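PDB 2IJG: cryptochrome DASH, chloroplastic/mitochondrial from Arabidopsis thaliana, which repairs cyclobutane pyrimidine dimers in single-stranded DNA as a FAD-dependent photolyase with a folate antenna, and may also act as a photoreceptor. Local coordinates for residues A[46-51]-A[140-145]; A[73-78]-A[119-124]; A[114-119]-A[225-230]; A[135-140]-A[166-171]. One frame throughout, in Å; residues are numbered along the deposited sequence.

Contact 1 of 4, residues A[46-51]-A[140-145]; sequences WFRNDL and VFAHKE
The guanidinium of R48 is sandwiched between W46 and E145. CG of E145 lies over one face, 3.4 Å from CZ of R48, and CH2 of the W46 indole lies over the opposite face, both toward the rim. In turn, CD of R48 lies over one face of the indole, near its rim. At the edge of the guanidinium, NH1 of R48 makes a weak hydrogen bond to the backbone O of H143. Each charged end has a salt-bridge partner outside the contact: E154 for R48 and R334 for E145. The side chains of R48 and E145 pass in opposite directions, their guanidinium and carboxylate planes 85° apart. At the edge of the H143 ring, ND1 of H143 donates to OD2 of D50 at 2.5 Å, within the ring plane and on the anti side of the carboxylate. The contact joins the C-terminal ends of two neighbouring strands, 42-46 and 137-143, in the parallel sheet of the photolyase alpha/beta domain. N of W46 donates to O of F141 at 2.8 Å. CB of A142 packs obliquely against the indole, 3.5 Å from CE3 of W46. A water bridges the two loops, donating to O of R48 and to OE1 of E145. The side chain of N49 lies about 7 Å from the bound methenyl-folate chromophore, and that of E145 about 6 Å from the side chain of D425, a probable FAD-binding residue.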
loop_
_atom_site.group_PDB
_atom_site.type_symbol
_atom_site.label_atom_id
_atom_site.label_comp_id
_atom_site.label_asym_id
_atom_site.label_seq_id
_atom_site.Cartn_x
_atom_site.Cartn_y
_atom_site.Cartn_z
ATOM N N TRP A 46 -11.569 -3.002 -15.833
ATOM C CA TRP A 46 -11.885 -2.219 -14.638
ATOM C C TRP A 46 -10.685 -2.274 -13.690
ATOM O O TRP A 46 -10.374 -3.326 -13.144
ATOM C CB TRP A 46 -13.151 -2.816 -14.011
ATOM C CG TRP A 46 -13.472 -2.397 -12.626
ATOM C CD1 TRP A 46 -13.312 -1.156 -12.078
ATOM C CD2 TRP A 46 -14.091 -3.205 -11.622
ATOM N NE1 TRP A 46 -13.795 -1.143 -10.789
ATOM C CE2 TRP A 46 -14.279 -2.389 -10.485
ATOM C CE3 TRP A 46 -14.507 -4.545 -11.573
ATOM C CZ2 TRP A 46 -14.864 -2.867 -9.308
ATOM C CZ3 TRP A 46 -15.090 -5.021 -10.406
ATOM C CH2 TRP A 46 -15.262 -4.181 -9.289
ATOM N N PHE A 47 -10.021 -1.137 -13.485
ATOM C CA PHE A 47 -8.819 -1.107 -12.654
ATOM C C PHE A 47 -8.841 -1.353 -11.134
ATOM O O PHE A 47 -8.444 -2.423 -10.693
ATOM C CB PHE A 47 -8.017 0.157 -12.974
ATOM C CG PHE A 47 -7.118 -0.004 -14.171
ATOM C CD1 PHE A 47 -7.577 0.289 -15.454
ATOM C CD2 PHE A 47 -5.830 -0.516 -14.019
ATOM C CE1 PHE A 47 -6.768 0.071 -16.565
ATOM C CE2 PHE A 47 -5.012 -0.737 -15.123
ATOM C CZ PHE A 47 -5.482 -0.443 -16.401
ATOM N N ARG A 48 -9.247 -0.392 -10.321
ATOM C CA ARG A 48 -9.289 -0.625 -8.865
ATOM C C ARG A 48 -8.009 -1.203 -8.204
ATOM O O ARG A 48 -7.872 -2.413 -8.071
ATOM C CB ARG A 48 -10.485 -1.549 -8.528
ATOM C CG ARG A 48 -10.270 -3.030 -8.864
ATOM C CD ARG A 48 -11.526 -3.904 -8.794
ATOM N NE ARG A 48 -12.174 -3.911 -7.486
ATOM C CZ ARG A 48 -12.493 -5.012 -6.809
ATOM N NH1 ARG A 48 -12.212 -6.212 -7.302
ATOM N NH2 ARG A 48 -13.130 -4.916 -5.651
ATOM N N ASN A 49 -7.082 -0.348 -7.783
ATOM C CA ASN A 49 -5.839 -0.782 -7.103
ATOM C C ASN A 49 -4.786 -1.657 -7.793
ATOM O O ASN A 49 -4.025 -2.374 -7.130
ATOM C CB ASN A 49 -6.175 -1.414 -5.747
ATOM C CG ASN A 49 -6.601 -0.383 -4.724
ATOM O OD1 ASN A 49 -5.856 0.549 -4.421
ATOM N ND2 ASN A 49 -7.805 -0.535 -4.194
ATOM N N ASP A 50 -4.726 -1.587 -9.115
ATOM C CA ASP A 50 -3.740 -2.335 -9.892
ATOM C C ASP A 50 -3.414 -1.375 -11.030
ATOM O O ASP A 50 -3.399 -1.746 -12.207
ATOM C CB ASP A 50 -4.344 -3.651 -10.412
ATOM C CG ASP A 50 -5.622 -3.442 -11.209
ATOM O OD1 ASP A 50 -6.201 -2.338 -11.130
ATOM O OD2 ASP A 50 -6.053 -4.387 -11.906
ATOM N N LEU A 51 -3.154 -0.132 -10.629
ATOM C CA LEU A 51 -2.873 0.988 -11.523
ATOM C C LEU A 51 -1.506 0.923 -12.181
ATOM O O LEU A 51 -0.613 1.722 -11.885
ATOM C CB LEU A 51 -3.022 2.294 -10.741
ATOM C CG LEU A 51 -4.262 2.311 -9.833
ATOM C CD1 LEU A 51 -4.387 3.665 -9.141
ATOM C CD2 LEU A 51 -5.507 2.015 -10.658
ATOM N N VAL A 140 -15.805 -8.152 -18.515
ATOM C CA VAL A 140 -15.262 -7.082 -17.695
ATOM C C VAL A 140 -14.163 -7.743 -16.881
ATOM O O VAL A 140 -14.445 -8.594 -16.034
ATOM C CB VAL A 140 -16.307 -6.490 -16.729
ATOM C CG1 VAL A 140 -15.617 -5.568 -15.731
ATOM C CG2 VAL A 140 -17.358 -5.717 -17.503
ATOM N N PHE A 141 -12.916 -7.380 -17.167
ATOM C CA PHE A 141 -11.769 -7.925 -16.447
ATOM C C PHE A 141 -11.362 -7.008 -15.300
ATOM O O PHE A 141 -11.560 -5.796 -15.364
ATOM C CB PHE A 141 -10.564 -8.111 -17.378
ATOM C CG PHE A 141 -10.655 -9.323 -18.258
ATOM C CD1 PHE A 141 -11.325 -9.273 -19.475
ATOM C CD2 PHE A 141 -10.078 -10.525 -17.859
ATOM C CE1 PHE A 141 -11.419 -10.400 -20.282
ATOM C CE2 PHE A 141 -10.167 -11.662 -18.660
ATOM C CZ PHE A 141 -10.839 -11.597 -19.874
ATOM N N ALA A 142 -10.782 -7.600 -14.260
ATOM C CA ALA A 142 -10.331 -6.859 -13.084
ATOM C C ALA A 142 -9.668 -7.846 -12.138
ATOM O O ALA A 142 -9.837 -9.056 -12.287
ATOM C CB ALA A 142 -11.517 -6.192 -12.388
ATOM N N HIS A 143 -8.913 -7.337 -11.170
ATOM C CA HIS A 143 -8.258 -8.211 -10.207
ATOM C C HIS A 143 -9.194 -8.549 -9.054
ATOM O O HIS A 143 -10.048 -7.748 -8.667
ATOM C CB HIS A 143 -6.982 -7.567 -9.653
ATOM C CG HIS A 143 -5.784 -7.734 -10.535
ATOM N ND1 HIS A 143 -5.345 -6.749 -11.393
ATOM C CD2 HIS A 143 -4.933 -8.776 -10.693
ATOM C CE1 HIS A 143 -4.276 -7.175 -12.041
ATOM N NE2 HIS A 143 -4.004 -8.402 -11.634
ATOM N N LYS A 144 -9.027 -9.752 -8.519
ATOM C CA LYS A 144 -9.824 -10.234 -7.401
ATOM C C LYS A 144 -9.307 -9.604 -6.108
ATOM O O LYS A 144 -8.098 -9.542 -5.884
ATOM C CB LYS A 144 -9.700 -11.757 -7.301
ATOM C CG LYS A 144 -10.478 -12.392 -6.153
ATOM C CD LYS A 144 -11.941 -12.590 -6.514
ATOM C CE LYS A 144 -12.739 -13.136 -5.339
ATOM N NZ LYS A 144 -12.800 -12.142 -4.231
ATOM N N GLU A 145 -10.222 -9.128 -5.268
ATOM C CA GLU A 145 -9.851 -8.534 -3.988
ATOM C C GLU A 145 -10.206 -9.539 -2.892
ATOM O O GLU A 145 -10.842 -10.556 -3.173
ATOM C CB GLU A 145 -10.594 -7.219 -3.779
ATOM C CG GLU A 145 -10.057 -6.084 -4.632
ATOM C CD GLU A 145 -8.685 -5.641 -4.177
ATOM O OE1 GLU A 145 -8.089 -4.757 -4.833
ATOM O OE2 GLU A 145 -8.208 -6.178 -3.153
HETATM O O HOH W 1 -6.891 -4.499 -7.354
#

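Contact 2 of 4, residues A[73-78]-A[119-124]; sequences YCLDPR and IRSGKP
Y73, C74 and L75 pair in parallel with I119, R120 and S121, on the neighbouring strands 68-75 and 118-121. N of R120 donates to O of Y73, N of L75 to O of R120 at 2.7 Å, and N of G122 to O of L75. The tight, buried part is formed by Y73, C74, L75, I119 and P124. CD1 of I119 meets CB of Y73 at 4.0 Å, and CD1 of L75 reaches CG2 of I119 on the same face. On the other face CB of C74 rests on CG of P124, 4.0 Å away.

The side chains of R120 and S121 are exposed, and the D76-R78/K123 end is partly so. There the side chains of K123 and R78 cross at about a right angle; CG of K123 lies over one guanidinium face. In a side-on salt bridge, NE of R78 donates to OD2 of D76 at 2.8 Å and NH2 of R78 to OD1 of D76. OD2 also takes N of R78, closing an Asx turn. D76 and E125 probably neutralise R78, which would ease its closeness to the like charge of K123 (NH1 of R78 to NZ of K123, 4.5 Å).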
loop_
_atom_site.group_PDB
_atom_site.type_symbol
_atom_site.label_atom_id
_atom_site.label_comp_id
_atom_site.label_asym_id
_atom_site.label_seq_id
_atom_site.Cartn_x
_atom_site.Cartn_y
_atom_site.Cartn_z
ATOM N N TYR A 73 -11.761 3.444 -14.944
ATOM C CA TYR A 73 -11.510 3.631 -13.526
ATOM C C TYR A 73 -12.703 4.381 -12.959
ATOM O O TYR A 73 -13.070 5.449 -13.456
ATOM C CB TYR A 73 -10.249 4.445 -13.247
ATOM C CG TYR A 73 -10.022 4.572 -11.754
ATOM C CD1 TYR A 73 -9.451 3.526 -11.029
ATOM C CD2 TYR A 73 -10.466 5.694 -11.051
ATOM C CE1 TYR A 73 -9.333 3.589 -9.642
ATOM C CE2 TYR A 73 -10.356 5.765 -9.663
ATOM C CZ TYR A 73 -9.791 4.710 -8.965
ATOM O OH TYR A 73 -9.694 4.764 -7.589
ATOM N N CYS A 74 -13.311 3.821 -11.921
ATOM C CA CYS A 74 -14.464 4.447 -11.296
ATOM C C CYS A 74 -14.057 5.064 -9.969
ATOM O O CYS A 74 -13.511 4.375 -9.105
ATOM C CB CYS A 74 -15.565 3.411 -11.042
ATOM S SG CYS A 74 -16.089 2.455 -12.490
ATOM N N LEU A 75 -14.304 6.361 -9.817
ATOM C CA LEU A 75 -14.004 7.054 -8.570
ATOM C C LEU A 75 -15.195 6.781 -7.665
ATOM O O LEU A 75 -16.226 7.444 -7.751
ATOM C CB LEU A 75 -13.849 8.557 -8.804
ATOM C CG LEU A 75 -12.455 8.987 -9.268
ATOM C CD1 LEU A 75 -12.521 10.382 -9.851
ATOM C CD2 LEU A 75 -11.472 8.928 -8.092
ATOM N N ASP A 76 -15.041 5.783 -6.807
ATOM C CA ASP A 76 -16.096 5.368 -5.901
ATOM C C ASP A 76 -16.334 6.385 -4.791
ATOM O O ASP A 76 -15.437 6.694 -4.008
ATOM C CB ASP A 76 -15.741 3.993 -5.319
ATOM C CG ASP A 76 -16.937 3.283 -4.715
ATOM O OD1 ASP A 76 -16.958 2.032 -4.759
ATOM O OD2 ASP A 76 -17.846 3.968 -4.190
ATOM N N PRO A 77 -17.560 6.922 -4.713
ATOM C CA PRO A 77 -17.935 7.915 -3.698
ATOM C C PRO A 77 -17.646 7.401 -2.293
ATOM O O PRO A 77 -17.234 8.154 -1.411
ATOM C CB PRO A 77 -19.435 8.101 -3.926
ATOM C CG PRO A 77 -19.611 7.759 -5.376
ATOM C CD PRO A 77 -18.717 6.561 -5.548
ATOM N N ARG A 78 -17.873 6.107 -2.100
ATOM C CA ARG A 78 -17.658 5.468 -0.813
ATOM C C ARG A 78 -16.214 5.610 -0.333
ATOM O O ARG A 78 -15.952 5.633 0.875
ATOM C CB ARG A 78 -18.074 3.994 -0.907
ATOM C CG ARG A 78 -19.596 3.822 -1.025
ATOM C CD ARG A 78 -20.025 2.440 -1.507
ATOM N NE ARG A 78 -19.607 2.186 -2.884
ATOM C CZ ARG A 78 -20.074 1.198 -3.643
ATOM N NH1 ARG A 78 -20.985 0.356 -3.168
ATOM N NH2 ARG A 78 -19.630 1.056 -4.886
ATOM N N ILE A 119 -12.414 7.862 -17.150
ATOM C CA ILE A 119 -12.609 8.222 -15.755
ATOM C C ILE A 119 -14.068 8.582 -15.506
ATOM O O ILE A 119 -14.620 9.472 -16.153
ATOM C CB ILE A 119 -11.741 9.431 -15.364
ATOM C CG1 ILE A 119 -10.270 9.150 -15.686
ATOM C CG2 ILE A 119 -11.927 9.744 -13.887
ATOM C CD1 ILE A 119 -9.691 7.960 -14.962
ATOM N N ARG A 120 -14.690 7.881 -14.565
ATOM C CA ARG A 120 -16.083 8.121 -14.214
ATOM C C ARG A 120 -16.233 8.190 -12.701
ATOM O O ARG A 120 -15.553 7.473 -11.967
ATOM C CB ARG A 120 -16.975 6.997 -14.758
ATOM C CG ARG A 120 -17.273 7.074 -16.252
ATOM C CD ARG A 120 -18.091 8.314 -16.585
ATOM N NE ARG A 120 -18.497 8.353 -17.988
ATOM C CZ ARG A 120 -19.372 7.513 -18.538
ATOM N NH1 ARG A 120 -19.940 6.561 -17.800
ATOM N NH2 ARG A 120 -19.684 7.630 -19.826
ATOM N N SER A 121 -17.118 9.062 -12.236
ATOM C CA SER A 121 -17.367 9.201 -10.809
ATOM C C SER A 121 -18.661 8.472 -10.498
ATOM O O SER A 121 -19.707 8.778 -11.074
ATOM C CB SER A 121 -17.500 10.674 -10.421
ATOM O OG SER A 121 -16.284 11.361 -10.639
ATOM N N GLY A 122 -18.588 7.501 -9.596
ATOM C CA GLY A 122 -19.774 6.746 -9.241
ATOM C C GLY A 122 -19.435 5.340 -8.795
ATOM O O GLY A 122 -18.265 4.958 -8.751
ATOM N N LYS A 123 -20.463 4.567 -8.466
ATOM C CA LYS A 123 -20.277 3.195 -8.013
ATOM C C LYS A 123 -20.088 2.235 -9.187
ATOM O O LYS A 123 -20.840 2.271 -10.161
ATOM C CB LYS A 123 -21.480 2.767 -7.166
ATOM C CG LYS A 123 -21.692 3.655 -5.947
ATOM C CD LYS A 123 -22.889 3.226 -5.113
ATOM C CE LYS A 123 -22.974 4.055 -3.835
ATOM N NZ LYS A 123 -24.107 3.648 -2.958
ATOM N N PRO A 124 -19.071 1.362 -9.106
ATOM C CA PRO A 124 -18.786 0.394 -10.165
ATOM C C PRO A 124 -20.002 -0.433 -10.568
ATOM O O PRO A 124 -20.205 -0.698 -11.751
ATOM C CB PRO A 124 -17.678 -0.461 -9.555
ATOM C CG PRO A 124 -16.950 0.511 -8.699
ATOM C CD PRO A 124 -18.085 1.248 -8.019
#

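Contact 3 of 4, residues A[114-119]-A[225-230]; sequences GLNLLI and DDWGDV
The edge strand 118-121 of the parallel sheet is met here by the loop that follows helix 195-205. W227 is the main contact residue of that loop. Its indole lies flat against the side chain of N116, with amide and ring planes only 6° apart. CB of N116 stands over the six-membered ring of W227 in a CH-pi contact, 3.5 Å from the centroid and 6° off the normal. CG of N116 is anti to the backbone N (chi1 -156°), which lays the amide along the indole toward its five-membered ring. OD1 of N116 accepts from N of L117 at 2.6 Å on an in-plane lone pair, and this bond helps fix the rotation of the amide. N of L118 lies at the ring edge, and CB of L118 packs 3.9 Å from CE3 of W227.

One direct backbone bond crosses the contact: N of I119 donates to O of W227 at 3.0 Å, nearly straight. Further along, CG2 of I119 touches O of D229 at 3.3 Å. N of G228 donates to OD2 of D226 at 2.9 Å, closing an Asx turn in the loop. The carboxylate of D229 is held by R107 of helix 93-112. The loop thus lies along an outermost strand of the parallel sheet in the photolyase alpha/beta domain, a member of the HUP clan.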
loop_
_atom_site.group_PDB
_atom_site.type_symbol
_atom_site.label_atom_id
_atom_site.label_comp_id
_atom_site.label_asym_id
_atom_site.label_seq_id
_atom_site.Cartn_x
_atom_site.Cartn_y
_atom_site.Cartn_z
ATOM N N GLY A 114 -1.439 2.801 -27.146
ATOM C CA GLY A 114 -2.597 2.832 -28.021
ATOM C C GLY A 114 -3.947 2.759 -27.338
ATOM O O GLY A 114 -4.971 2.612 -28.000
ATOM N N LEU A 115 -3.960 2.854 -26.015
ATOM C CA LEU A 115 -5.216 2.804 -25.276
ATOM C C LEU A 115 -5.482 4.167 -24.643
ATOM O O LEU A 115 -4.948 5.175 -25.094
ATOM C CB LEU A 115 -5.153 1.710 -24.205
ATOM C CG LEU A 115 -5.059 0.275 -24.749
ATOM C CD1 LEU A 115 -4.891 -0.712 -23.597
ATOM C CD2 LEU A 115 -6.320 -0.053 -25.554
ATOM N N ASN A 116 -6.316 4.196 -23.611
ATOM C CA ASN A 116 -6.645 5.438 -22.918
ATOM C C ASN A 116 -7.249 5.026 -21.579
ATOM O O ASN A 116 -7.174 3.859 -21.208
ATOM C CB ASN A 116 -7.668 6.249 -23.727
ATOM C CG ASN A 116 -7.624 7.730 -23.405
ATOM O OD1 ASN A 116 -7.563 8.124 -22.243
ATOM N ND2 ASN A 116 -7.662 8.562 -24.441
ATOM N N LEU A 117 -7.840 5.965 -20.849
ATOM C CA LEU A 117 -8.442 5.626 -19.566
ATOM C C LEU A 117 -9.709 6.425 -19.325
ATOM O O LEU A 117 -9.666 7.644 -19.193
ATOM C CB LEU A 117 -7.455 5.873 -18.418
ATOM C CG LEU A 117 -7.977 5.569 -17.005
ATOM C CD1 LEU A 117 -8.289 4.074 -16.875
ATOM C CD2 LEU A 117 -6.942 5.991 -15.972
ATOM N N LEU A 118 -10.837 5.726 -19.270
ATOM C CA LEU A 118 -12.122 6.364 -19.030
ATOM C C LEU A 118 -12.319 6.594 -17.537
ATOM O O LEU A 118 -12.378 5.644 -16.751
ATOM C CB LEU A 118 -13.263 5.494 -19.569
ATOM C CG LEU A 118 -14.677 5.955 -19.197
ATOM C CD1 LEU A 118 -14.913 7.380 -19.688
ATOM C CD2 LEU A 118 -15.692 5.013 -19.804
ATOM N N ILE A 119 -12.414 7.862 -17.150
ATOM C CA ILE A 119 -12.609 8.222 -15.755
ATOM C C ILE A 119 -14.068 8.582 -15.506
ATOM O O ILE A 119 -14.620 9.472 -16.153
ATOM C CB ILE A 119 -11.741 9.431 -15.364
ATOM C CG1 ILE A 119 -10.270 9.150 -15.686
ATOM C CG2 ILE A 119 -11.927 9.744 -13.887
ATOM C CD1 ILE A 119 -9.691 7.960 -14.962
ATOM N N ASP A 225 -16.805 9.181 -26.885
ATOM C CA ASP A 225 -16.743 10.615 -27.142
ATOM C C ASP A 225 -16.313 11.471 -25.951
ATOM O O ASP A 225 -16.210 12.691 -26.075
ATOM C CB ASP A 225 -18.079 11.130 -27.702
ATOM C CG ASP A 225 -19.281 10.420 -27.116
ATOM O OD1 ASP A 225 -19.534 9.259 -27.505
ATOM O OD2 ASP A 225 -19.974 11.020 -26.267
ATOM N N ASP A 226 -16.052 10.844 -24.809
ATOM C CA ASP A 226 -15.619 11.588 -23.627
ATOM C C ASP A 226 -14.938 10.687 -22.608
ATOM O O ASP A 226 -15.599 9.992 -21.838
ATOM C CB ASP A 226 -16.808 12.287 -22.968
ATOM C CG ASP A 226 -16.394 13.167 -21.800
ATOM O OD1 ASP A 226 -17.295 13.692 -21.111
ATOM O OD2 ASP A 226 -15.174 13.337 -21.570
ATOM N N TRP A 227 -13.611 10.711 -22.603
ATOM C CA TRP A 227 -12.839 9.893 -21.683
ATOM C C TRP A 227 -12.812 10.446 -20.263
ATOM O O TRP A 227 -12.196 9.856 -19.375
ATOM C CB TRP A 227 -11.407 9.735 -22.192
ATOM C CG TRP A 227 -11.312 8.949 -23.459
ATOM C CD1 TRP A 227 -11.336 9.438 -24.735
ATOM C CD2 TRP A 227 -11.204 7.526 -23.574
ATOM N NE1 TRP A 227 -11.249 8.404 -25.638
ATOM C CE2 TRP A 227 -11.168 7.220 -24.953
ATOM C CE3 TRP A 227 -11.138 6.478 -22.646
ATOM C CZ2 TRP A 227 -11.065 5.907 -25.428
ATOM C CZ3 TRP A 227 -11.038 5.175 -23.116
ATOM C CH2 TRP A 227 -11.002 4.902 -24.498
ATOM N N GLY A 228 -13.487 11.570 -20.048
ATOM C CA GLY A 228 -13.505 12.167 -18.724
ATOM C C GLY A 228 -12.139 12.716 -18.358
ATOM O O GLY A 228 -11.288 12.904 -19.225
ATOM N N ASP A 229 -11.914 12.966 -17.075
ATOM C CA ASP A 229 -10.636 13.508 -16.635
ATOM C C ASP A 229 -10.436 13.267 -15.142
ATOM O O ASP A 229 -11.381 12.941 -14.422
ATOM C CB ASP A 229 -10.595 15.012 -16.945
ATOM C CG ASP A 229 -9.191 15.588 -16.903
ATOM O OD1 ASP A 229 -8.214 14.811 -16.978
ATOM O OD2 ASP A 229 -9.066 16.829 -16.816
ATOM N N VAL A 230 -9.199 13.417 -14.687
ATOM C CA VAL A 230 -8.869 13.234 -13.279
ATOM C C VAL A 230 -9.297 14.501 -12.528
ATOM O O VAL A 230 -8.837 15.592 -12.849
ATOM C CB VAL A 230 -7.347 13.017 -13.108
ATOM C CG1 VAL A 230 -7.013 12.716 -11.655
ATOM C CG2 VAL A 230 -6.889 11.870 -14.007
HETATM O O HOH W 2 -9.018 10.703 -19.355
#

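Contact 4 of 4, residues A[135-140]-A[166-171]; sequences FGARTV and NSTKLE
T168 and A137 meet through a side-chain bond: OG1 of T168 donates to O of A137 at 2.6 Å. The hydroxyl stands beside the backbone N of T168, anti to the carbonyl carbon (chi1 -55°), which turns it to the carbonyl of A137 on the adjacent segment. The next carbonyl, O of R138, accepts from N of K169 at 3.1 Å. O of K169 then takes N of V140 at 2.9 Å, and O of V140 takes N of E171 in an almost straight bond. Parallel pairing begins at T139 with K169 and V140 with L170, after the chain turns a corner at R138. Strand 169-173 is an outermost strand of the sheet within this chain, beside 137-143. CA of T139 also approaches O of K169 in a CA-H...O contact of 3.2 Å. OG1 of T139 has its partner in T43, on strand 42-46. CD2 of L170 packs 4.1 Å from CG1 of V140, and CG2 of T168 lies 3.9 Å from CG2 of V140. The L170 side chain also rests on helix 148-163. CG of E171 passes obliquely by CG2 of T139.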
loop_
_atom_site.group_PDB
_atom_site.type_symbol
_atom_site.label_atom_id
_atom_site.label_comp_id
_atom_site.label_asym_id
_atom_site.label_seq_id
_atom_site.Cartn_x
_atom_site.Cartn_y
_atom_site.Cartn_z
ATOM N N PHE A 135 -21.291 -0.494 -25.061
ATOM C CA PHE A 135 -20.265 -0.903 -26.009
ATOM C C PHE A 135 -20.357 -2.377 -26.367
ATOM O O PHE A 135 -19.490 -2.906 -27.064
ATOM C CB PHE A 135 -18.870 -0.594 -25.457
ATOM C CG PHE A 135 -18.615 0.872 -25.248
ATOM C CD1 PHE A 135 -19.117 1.528 -24.129
ATOM C CD2 PHE A 135 -17.895 1.605 -26.186
ATOM C CE1 PHE A 135 -18.906 2.894 -23.948
ATOM C CE2 PHE A 135 -17.678 2.971 -26.014
ATOM C CZ PHE A 135 -18.184 3.617 -24.894
ATOM N N GLY A 136 -21.413 -3.034 -25.895
ATOM C CA GLY A 136 -21.589 -4.445 -26.182
ATOM C C GLY A 136 -20.388 -5.262 -25.748
ATOM O O GLY A 136 -19.904 -6.113 -26.493
ATOM N N ALA A 137 -19.909 -5.003 -24.536
ATOM C CA ALA A 137 -18.751 -5.708 -24.000
ATOM C C ALA A 137 -19.058 -7.163 -23.671
ATOM O O ALA A 137 -20.083 -7.474 -23.065
ATOM C CB ALA A 137 -18.236 -4.992 -22.757
ATOM N N ARG A 138 -18.158 -8.053 -24.076
ATOM C CA ARG A 138 -18.322 -9.475 -23.818
ATOM C C ARG A 138 -17.928 -9.790 -22.383
ATOM O O ARG A 138 -18.491 -10.682 -21.752
ATOM C CB ARG A 138 -17.444 -10.301 -24.764
ATOM C CG ARG A 138 -17.952 -10.375 -26.194
ATOM C CD ARG A 138 -17.094 -11.306 -27.041
ATOM N NE ARG A 138 -17.729 -11.607 -28.320
ATOM C CZ ARG A 138 -17.190 -12.369 -29.266
ATOM N NH1 ARG A 138 -15.994 -12.915 -29.084
ATOM N NH2 ARG A 138 -17.850 -12.593 -30.394
ATOM N N THR A 139 -16.960 -9.044 -21.869
ATOM C CA THR A 139 -16.480 -9.277 -20.522
ATOM C C THR A 139 -15.967 -8.030 -19.824
ATOM O O THR A 139 -15.734 -6.990 -20.445
ATOM C CB THR A 139 -15.331 -10.283 -20.536
ATOM O OG1 THR A 139 -14.310 -9.812 -21.425
ATOM C CG2 THR A 139 -15.812 -11.649 -21.001
ATOM N N VAL A 140 -15.805 -8.152 -18.515
ATOM C CA VAL A 140 -15.262 -7.082 -17.695
ATOM C C VAL A 140 -14.163 -7.743 -16.881
ATOM O O VAL A 140 -14.445 -8.594 -16.034
ATOM C CB VAL A 140 -16.307 -6.490 -16.729
ATOM C CG1 VAL A 140 -15.617 -5.568 -15.731
ATOM C CG2 VAL A 140 -17.358 -5.717 -17.503
ATOM N N ASN A 166 -27.601 -9.952 -19.408
ATOM C CA ASN A 166 -26.754 -11.049 -18.951
ATOM C C ASN A 166 -25.906 -11.593 -20.099
ATOM O O ASN A 166 -25.855 -12.802 -20.334
ATOM C CB ASN A 166 -27.615 -12.176 -18.381
ATOM C CG ASN A 166 -26.787 -13.337 -17.865
ATOM O OD1 ASN A 166 -27.299 -14.443 -17.677
ATOM N ND2 ASN A 166 -25.502 -13.089 -17.626
ATOM N N SER A 167 -25.238 -10.696 -20.814
ATOM C CA SER A 167 -24.400 -11.103 -21.931
ATOM C C SER A 167 -22.947 -10.708 -21.696
ATOM O O SER A 167 -22.092 -10.893 -22.564
ATOM C CB SER A 167 -24.915 -10.465 -23.219
ATOM O OG SER A 167 -26.270 -10.821 -23.442
ATOM N N THR A 168 -22.675 -10.161 -20.515
ATOM C CA THR A 168 -21.328 -9.739 -20.155
ATOM C C THR A 168 -20.895 -10.452 -18.881
ATOM O O THR A 168 -21.584 -10.390 -17.865
ATOM C CB THR A 168 -21.268 -8.217 -19.914
ATOM O OG1 THR A 168 -21.766 -7.530 -21.068
ATOM C CG2 THR A 168 -19.835 -7.778 -19.650
ATOM N N LYS A 169 -19.753 -11.130 -18.937
ATOM C CA LYS A 169 -19.237 -11.850 -17.780
ATOM C C LYS A 169 -18.144 -11.094 -17.030
ATOM O O LYS A 169 -17.288 -10.452 -17.638
ATOM C CB LYS A 169 -18.684 -13.214 -18.202
ATOM C CG LYS A 169 -19.694 -14.354 -18.167
ATOM C CD LYS A 169 -18.969 -15.699 -18.161
ATOM C CE LYS A 169 -19.916 -16.861 -17.895
ATOM N NZ LYS A 169 -19.184 -18.158 -17.748
ATOM N N LEU A 170 -18.186 -11.178 -15.704
ATOM C CA LEU A 170 -17.187 -10.536 -14.855
ATOM C C LEU A 170 -16.065 -11.562 -14.717
ATOM O O LEU A 170 -16.302 -12.691 -14.292
ATOM C CB LEU A 170 -17.772 -10.238 -13.471
ATOM C CG LEU A 170 -17.233 -9.073 -12.625
ATOM C CD1 LEU A 170 -17.214 -9.515 -11.169
ATOM C CD2 LEU A 170 -15.841 -8.642 -13.062
ATOM N N GLU A 171 -14.849 -11.179 -15.086
ATOM C CA GLU A 171 -13.712 -12.091 -14.991
ATOM C C GLU A 171 -12.706 -11.555 -13.978
ATOM O O GLU A 171 -11.943 -10.639 -14.281
ATOM C CB GLU A 171 -13.034 -12.227 -16.355
ATOM C CG GLU A 171 -13.958 -12.655 -17.476
ATOM C CD GLU A 171 -14.345 -14.119 -17.395
ATOM O OE1 GLU A 171 -15.082 -14.578 -18.293
ATOM O OE2 GLU A 171 -13.915 -14.815 -16.448
#

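From the N terminus, the loop after strand 42-46 comes first and opens contact 1, which closes far along the chain at 140-145. Contact 2 forms and closes within that span, joining strands 68-75 and 118-121. Contact 3 starts at 114-119, before contact 2 is complete, and closes last, at 225-230. It therefore crosses contacts 1 and 2. Contact 4 is short: it opens at 135-140 and closes at 166-171, wholly within the span of contact 3 and crossing contact 1. Contacts 2 and 3 share I119, and contacts 1 and 4 share V140. P124 packs on W46, linking contacts 1 and 2. Together they tie all five strands of one parallel sheet and a loop along its edge.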